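Local coordinates for protein molybdopterin molybdotransferase (Pyrococcus horikoshii, PDB 1UZ5) that probably inserts molybdate into adenylyl-molybdopterin, releasing AMP and yielding Mo-molybdopterin in a magnesium-dependent step of molybdenum cofactor biosynthesis, at residues 302-314 against 364-378. Residues are numbered along the deposited sequence; the frame is centred on the assembly and turned at random.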
# COMPACT_ATOMS: atom_id res chain seq x y z
N GLY A 302 -8.17 -1.78 -27.17
CA GLY A 302 -9.00 -0.60 -26.99
C GLY A 302 -10.30 -0.87 -26.25
O GLY A 302 -10.88 0.04 -25.67
N TYR A 303 -10.76 -2.12 -26.28
CA TYR A 303 -12.00 -2.47 -25.58
C TYR A 303 -11.72 -2.31 -24.08
O TYR A 303 -10.85 -2.97 -23.53
CB TYR A 303 -12.39 -3.92 -25.87
CG TYR A 303 -13.78 -4.27 -25.41
CD1 TYR A 303 -14.89 -3.63 -25.97
CD2 TYR A 303 -14.00 -5.22 -24.42
CE1 TYR A 303 -16.18 -3.92 -25.54
CE2 TYR A 303 -15.29 -5.52 -23.98
CZ TYR A 303 -16.38 -4.86 -24.55
OH TYR A 303 -17.65 -5.12 -24.11
N PRO A 304 -12.47 -1.42 -23.40
CA PRO A 304 -12.33 -1.12 -21.97
C PRO A 304 -11.97 -2.26 -21.01
O PRO A 304 -10.94 -2.19 -20.34
CB PRO A 304 -13.67 -0.46 -21.64
CG PRO A 304 -13.93 0.33 -22.88
CD PRO A 304 -13.62 -0.69 -23.97
N THR A 305 -12.80 -3.30 -20.93
CA THR A 305 -12.51 -4.41 -20.03
C THR A 305 -11.27 -5.21 -20.44
O THR A 305 -10.62 -5.83 -19.60
CB THR A 305 -13.70 -5.39 -19.92
OG1 THR A 305 -13.92 -6.01 -21.19
CG2 THR A 305 -14.96 -4.66 -19.49
N SER A 306 -10.95 -5.20 -21.73
CA SER A 306 -9.78 -5.92 -22.23
C SER A 306 -8.52 -5.12 -21.90
O SER A 306 -7.48 -5.70 -21.59
CB SER A 306 -9.88 -6.12 -23.74
OG SER A 306 -11.05 -6.86 -24.07
N CYS A 307 -8.63 -3.80 -21.98
CA CYS A 307 -7.52 -2.91 -21.67
C CYS A 307 -7.23 -3.07 -20.18
O CYS A 307 -6.07 -3.18 -19.76
CB CYS A 307 -7.92 -1.47 -21.96
SG CYS A 307 -6.70 -0.22 -21.54
N LEU A 308 -8.30 -3.10 -19.39
CA LEU A 308 -8.19 -3.24 -17.94
C LEU A 308 -7.56 -4.58 -17.58
O LEU A 308 -6.68 -4.66 -16.72
CB LEU A 308 -9.57 -3.11 -17.31
CG LEU A 308 -9.69 -3.20 -15.79
CD1 LEU A 308 -8.75 -2.20 -15.14
CD2 LEU A 308 -11.13 -2.94 -15.39
N THR A 309 -8.02 -5.64 -18.23
CA THR A 309 -7.50 -6.97 -17.98
C THR A 309 -6.03 -7.08 -18.33
O THR A 309 -5.23 -7.56 -17.53
CB THR A 309 -8.29 -8.03 -18.77
OG1 THR A 309 -9.59 -8.18 -18.20
CG2 THR A 309 -7.57 -9.38 -18.74
N ASN A 310 -5.66 -6.62 -19.52
CA ASN A 310 -4.26 -6.69 -19.94
C ASN A 310 -3.38 -5.77 -19.11
O ASN A 310 -2.21 -6.07 -18.87
CB ASN A 310 -4.13 -6.35 -21.42
CG ASN A 310 -4.56 -7.49 -22.32
OD1 ASN A 310 -5.65 -8.05 -22.16
ND2 ASN A 310 -3.71 -7.85 -23.27
N PHE A 311 -3.93 -4.64 -18.67
CA PHE A 311 -3.20 -3.69 -17.85
C PHE A 311 -2.79 -4.40 -16.56
O PHE A 311 -1.63 -4.38 -16.15
CB PHE A 311 -4.09 -2.48 -17.53
CG PHE A 311 -3.56 -1.59 -16.43
CD1 PHE A 311 -2.47 -0.76 -16.66
CD2 PHE A 311 -4.17 -1.56 -15.19
CE1 PHE A 311 -2.00 0.09 -15.67
CE2 PHE A 311 -3.71 -0.71 -14.18
CZ PHE A 311 -2.62 0.11 -14.42
N THR A 312 -3.77 -5.04 -15.94
CA THR A 312 -3.57 -5.76 -14.69
C THR A 312 -2.56 -6.90 -14.81
O THR A 312 -1.71 -7.08 -13.94
CB THR A 312 -4.90 -6.33 -14.19
OG1 THR A 312 -5.82 -5.25 -13.98
CG2 THR A 312 -4.71 -7.10 -12.89
N LEU A 313 -2.67 -7.66 -15.89
CA LEU A 313 -1.78 -8.79 -16.12
C LEU A 313 -0.35 -8.44 -16.48
O LEU A 313 0.59 -9.10 -16.02
CB LEU A 313 -2.36 -9.69 -17.21
CG LEU A 313 -3.57 -10.54 -16.85
CD1 LEU A 313 -4.17 -11.16 -18.10
CD2 LEU A 313 -3.15 -11.62 -15.86
N LEU A 314 -0.17 -7.40 -17.28
CA LEU A 314 1.16 -7.02 -17.75
C LEU A 314 1.82 -5.79 -17.14
O LEU A 314 3.01 -5.82 -16.82
CB LEU A 314 1.13 -6.84 -19.27
CG LEU A 314 0.51 -7.96 -20.11
CD1 LEU A 314 0.53 -7.55 -21.57
CD2 LEU A 314 1.28 -9.25 -19.90
N LYS A 364 -21.16 -9.23 -23.82
CA LYS A 364 -20.88 -8.26 -24.87
C LYS A 364 -21.95 -7.18 -25.00
O LYS A 364 -21.71 -6.01 -24.70
CB LYS A 364 -20.74 -8.98 -26.22
CG LYS A 364 -20.98 -10.49 -26.18
CD LYS A 364 -22.34 -10.87 -25.59
CE LYS A 364 -23.50 -10.28 -26.37
NZ LYS A 364 -24.80 -10.48 -25.66
N GLY A 365 -23.12 -7.59 -25.47
CA GLY A 365 -24.23 -6.67 -25.67
C GLY A 365 -24.50 -5.66 -24.57
O GLY A 365 -25.14 -4.64 -24.82
N SER A 366 -24.03 -5.93 -23.35
CA SER A 366 -24.26 -5.01 -22.25
C SER A 366 -23.64 -3.65 -22.56
O SER A 366 -24.01 -2.64 -21.97
CB SER A 366 -23.66 -5.56 -20.95
OG SER A 366 -22.25 -5.66 -21.05
N GLY A 367 -22.70 -3.63 -23.51
CA GLY A 367 -22.06 -2.38 -23.87
C GLY A 367 -20.64 -2.27 -23.33
O GLY A 367 -20.33 -2.80 -22.27
N ALA A 368 -19.79 -1.56 -24.06
CA ALA A 368 -18.40 -1.40 -23.65
C ALA A 368 -18.23 -0.67 -22.32
O ALA A 368 -17.47 -1.11 -21.46
CB ALA A 368 -17.62 -0.66 -24.74
N VAL A 369 -18.94 0.44 -22.14
CA VAL A 369 -18.83 1.21 -20.91
C VAL A 369 -19.46 0.51 -19.71
O VAL A 369 -18.85 0.42 -18.65
CB VAL A 369 -19.43 2.61 -21.11
CG1 VAL A 369 -19.26 3.44 -19.84
CG2 VAL A 369 -18.74 3.30 -22.28
N THR A 370 -20.68 0.01 -19.89
CA THR A 370 -21.38 -0.69 -18.81
C THR A 370 -20.56 -1.89 -18.35
O THR A 370 -20.53 -2.21 -17.16
CB THR A 370 -22.79 -1.15 -19.28
OG1 THR A 370 -23.62 0.00 -19.47
CG2 THR A 370 -23.43 -2.06 -18.25
N SER A 371 -19.91 -2.56 -19.29
CA SER A 371 -19.08 -3.73 -18.98
C SER A 371 -17.90 -3.30 -18.12
O SER A 371 -17.53 -3.98 -17.16
CB SER A 371 -18.56 -4.38 -20.27
OG SER A 371 -19.63 -4.88 -21.05
N PHE A 372 -17.32 -2.17 -18.48
CA PHE A 372 -16.19 -1.61 -17.76
C PHE A 372 -16.62 -1.32 -16.32
O PHE A 372 -15.93 -1.68 -15.37
CB PHE A 372 -15.75 -0.32 -18.45
CG PHE A 372 -14.76 0.50 -17.67
CD1 PHE A 372 -13.42 0.15 -17.65
CD2 PHE A 372 -15.17 1.64 -16.99
CE1 PHE A 372 -12.48 0.94 -16.98
CE2 PHE A 372 -14.25 2.44 -16.31
CZ PHE A 372 -12.90 2.08 -16.30
N ILE A 373 -17.77 -0.67 -16.18
CA ILE A 373 -18.31 -0.33 -14.87
C ILE A 373 -18.57 -1.57 -14.02
O ILE A 373 -18.24 -1.57 -12.83
CB ILE A 373 -19.63 0.46 -15.00
CG1 ILE A 373 -19.37 1.82 -15.66
CG2 ILE A 373 -20.26 0.65 -13.62
CD1 ILE A 373 -18.37 2.69 -14.92
N ASP A 374 -19.14 -2.61 -14.62
CA ASP A 374 -19.47 -3.84 -13.89
C ASP A 374 -18.31 -4.80 -13.59
O ASP A 374 -18.42 -5.62 -12.68
CB ASP A 374 -20.55 -4.63 -14.65
CG ASP A 374 -21.83 -3.85 -14.83
OD1 ASP A 374 -22.15 -3.01 -13.96
OD2 ASP A 374 -22.52 -4.08 -15.84
N ALA A 375 -17.23 -4.71 -14.35
CA ALA A 375 -16.09 -5.60 -14.15
C ALA A 375 -15.32 -5.38 -12.85
O ALA A 375 -14.61 -4.40 -12.70
CB ALA A 375 -15.15 -5.50 -15.34
N ASP A 376 -15.46 -6.32 -11.92
CA ASP A 376 -14.76 -6.22 -10.64
C ASP A 376 -13.44 -6.97 -10.69
O ASP A 376 -12.54 -6.72 -9.89
CB ASP A 376 -15.63 -6.78 -9.52
CG ASP A 376 -16.90 -5.98 -9.32
OD1 ASP A 376 -16.79 -4.74 -9.24
OD2 ASP A 376 -17.98 -6.58 -9.23
N GLY A 377 -13.33 -7.88 -11.65
CA GLY A 377 -12.12 -8.66 -11.81
C GLY A 377 -12.28 -9.66 -12.93
O GLY A 377 -13.23 -9.58 -13.72
N PHE A 378 -11.36 -10.61 -13.03
CA PHE A 378 -11.45 -11.60 -14.09
C PHE A 378 -11.14 -13.01 -13.60
O PHE A 378 -10.44 -13.19 -12.60
CB PHE A 378 -10.52 -11.23 -15.25
CG PHE A 378 -9.06 -11.19 -14.88
CD1 PHE A 378 -8.35 -12.36 -14.62
CD2 PHE A 378 -8.39 -9.97 -14.80
CE1 PHE A 378 -7.00 -12.32 -14.30
CE2 PHE A 378 -7.04 -9.92 -14.48
CZ PHE A 378 -6.34 -11.09 -14.22
O HOH W 1 -20.00 -4.67 -25.82
O HOH W 2 -15.51 -3.04 -21.98
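F378 packs against helix 304-314 with its rim spread along three residues. T312 CG2 meets the ring edge near its plane, 4.0 Å from F378 CE2, L313 CD2 closes obliquely to 3.6 Å from F378 CZ, and T309 comes in at F378 CD2. The ring gets there because its CG sits between the backbone N and the carbonyl carbon (chi1 62°). T309 and T312 turn their hydroxyls back onto their own helix, OG1 to T305 O and to L308 O, which leaves both methyls for the phenyl. Replacing F378 by alanine is likely to open a gap beside T309, T312 and L313 and deprive F349 of its edge-to-face partner. Farther along, T305 CG2 presses on the helix 368-374 backbone, 3.5 Å from S371 C, while P304 CB rests 3.8 Å from F372 CB. Y303 extends past A368, its CE1 3.7 Å from A368 CB. A water makes the polar link: it takes the T305 N-H and donates to A368 O. Direct contact between the molybdopterin-binding and C-terminal regions is thus essentially apolar here, and one water links the T305 N-H to A368 O, near the starts of the two helices.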